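Local coordinates for LanC-like protein GCR2 (Arabidopsis thaliana, PDB 3T33) that binds a zinc ion as a member of the LanC-like protein family and may play a role in abscisic acid signalling, at residues 334-337 with 338-342. Sequence-based numbering, arbitrary orientation. Where two conformers were deposited one is given.
With ZN (zinc ion), chain B.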
loop_
_atom_site.group_PDB
_atom_site.type_symbol
_atom_site.label_atom_id
_atom_site.label_comp_id
_atom_site.label_asym_id
_atom_site.label_seq_id
_atom_site.Cartn_x
_atom_site.Cartn_y
_atom_site.Cartn_z
ATOM N N HIS A 334 1.012 -3.194 -8.720
ATOM C CA HIS A 334 2.258 -3.304 -9.469
ATOM C C HIS A 334 2.383 -2.185 -10.498
ATOM O O HIS A 334 2.219 -2.411 -11.696
ATOM C CB HIS A 334 2.352 -4.666 -10.159
ATOM C CG HIS A 334 1.024 -5.236 -10.551
ATOM N ND1 HIS A 334 0.302 -6.076 -9.731
ATOM C CD2 HIS A 334 0.286 -5.085 -11.677
ATOM C CE1 HIS A 334 -0.821 -6.419 -10.335
ATOM N NE2 HIS A 334 -0.856 -5.832 -11.517
ATOM N N GLY A 335 2.675 -0.980 -10.021
ATOM C CA GLY A 335 2.819 0.170 -10.896
ATOM C C GLY A 335 3.595 1.300 -10.248
ATOM O O GLY A 335 4.232 1.115 -9.211
ATOM N N ILE A 336 3.541 2.476 -10.864
ATOM C CA ILE A 336 4.240 3.642 -10.351
ATOM C C ILE A 336 3.559 4.254 -9.123
ATOM O O ILE A 336 4.214 4.466 -8.115
ATOM C CB ILE A 336 4.479 4.686 -11.456
ATOM C CG1 ILE A 336 5.260 4.008 -12.595
ATOM C CG2 ILE A 336 5.244 5.904 -10.889
ATOM C CD1 ILE A 336 5.414 4.838 -13.903
ATOM N N SER A 337 2.246 4.467 -9.117
ATOM C CA SER A 337 1.625 5.042 -7.908
ATOM C C SER A 337 2.059 4.224 -6.665
ATOM O O SER A 337 2.332 4.785 -5.596
ATOM C CB SER A 337 0.094 5.134 -8.015
ATOM O OG SER A 337 -0.360 5.762 -9.221
ATOM N N GLY A 338 2.154 2.896 -6.812
ATOM C CA GLY A 338 2.432 2.032 -5.657
ATOM C C GLY A 338 3.901 2.094 -5.305
ATOM O O GLY A 338 4.245 2.200 -4.120
ATOM N N ASN A 339 4.775 2.041 -6.320
ATOM C CA ASN A 339 6.221 2.183 -6.043
ATOM C C ASN A 339 6.653 3.565 -5.442
ATOM O O ASN A 339 7.604 3.638 -4.665
ATOM C CB ASN A 339 7.033 1.782 -7.252
ATOM C CG ASN A 339 6.811 0.315 -7.628
ATOM O OD1 ASN A 339 7.300 -0.144 -8.619
ATOM N ND2 ASN A 339 6.033 -0.381 -6.871
ATOM N N THR A 340 5.893 4.622 -5.716
ATOM C CA THR A 340 6.122 5.887 -5.056
ATOM C C THR A 340 6.228 5.778 -3.536
ATOM O O THR A 340 7.076 6.447 -2.912
ATOM C CB THR A 340 4.966 6.882 -5.423
ATOM O OG1 THR A 340 5.024 7.047 -6.822
ATOM C CG2 THR A 340 5.166 8.233 -4.779
ATOM N N TYR A 341 5.391 4.930 -2.944
ATOM C CA TYR A 341 5.335 4.760 -1.488
ATOM C C TYR A 341 6.620 4.238 -0.949
ATOM O O TYR A 341 6.978 4.478 0.234
ATOM C CB TYR A 341 4.173 3.838 -1.066
ATOM C CG TYR A 341 2.818 4.568 -0.972
ATOM C CD1 TYR A 341 2.488 5.342 0.136
ATOM C CD2 TYR A 341 1.906 4.510 -2.016
ATOM C CE1 TYR A 341 1.253 6.041 0.183
ATOM C CE2 TYR A 341 0.689 5.214 -1.972
ATOM C CZ TYR A 341 0.357 5.937 -0.871
ATOM O OH TYR A 341 -0.867 6.603 -0.804
ATOM N N VAL A 342 7.360 3.521 -1.767
ATOM C CA VAL A 342 8.704 3.154 -1.281
ATOM C C VAL A 342 9.504 4.407 -0.866
ATOM O O VAL A 342 10.048 4.472 0.252
ATOM C CB VAL A 342 9.504 2.342 -2.340
ATOM C CG1 VAL A 342 10.873 2.071 -1.825
ATOM C CG2 VAL A 342 8.833 1.001 -2.591
HETATM ZN ZN ZN B . 0.048 -6.819 -8.022
#
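T340 folds its side chain back over the preceding turn of helix, its hydroxyl lying above the peptide carbonyl of I336. Two donors of this one residue grip that oxygen: T340 N approaches I336 O at 2.9 Å and almost in line with the C=O bond (173° at the oxygen), while T340 OG1 reaches I336 O at 3.0 Å from well above the carbonyl plane. The first torsion explains the second bond: at chi1 -61° OG1 stands beside the residue's own backbone nitrogen, over the previous turn, whereas CG2 lies anti to that nitrogen. On the neighbouring carbonyl, T340 CB packs 3.4 Å from S337 O, and the Y341 ring meets the same oxygen obliquely, with CD2 at 3.6 Å from S337 O.

G335, at the N-cap position, starts the helical bonding, its O accepting from N339 N at 3.1 Å. N339 CB lies 3.5 Å from the same G335 O. Immediately before the cap, H334 binds zinc through ND1 at 1.9 Å, with C288 and C333 also coordinating the ion. The contact is the N-terminal start of helix 336-350, with G335 alone standing between the helix and the zinc ligand H334 in this LanC-like fold.

In the conformer given, S337 OG is hydrogen-bonded to V330 O; Y341 OH bonds to D401, tying the helix start to its surroundings. Around this buried helix start, I336 and T340 pack on F362 of helix 353-375, T340 and Y341 on M398 of helix 392-402, and N339 and V342 on P292 of helix 291-305.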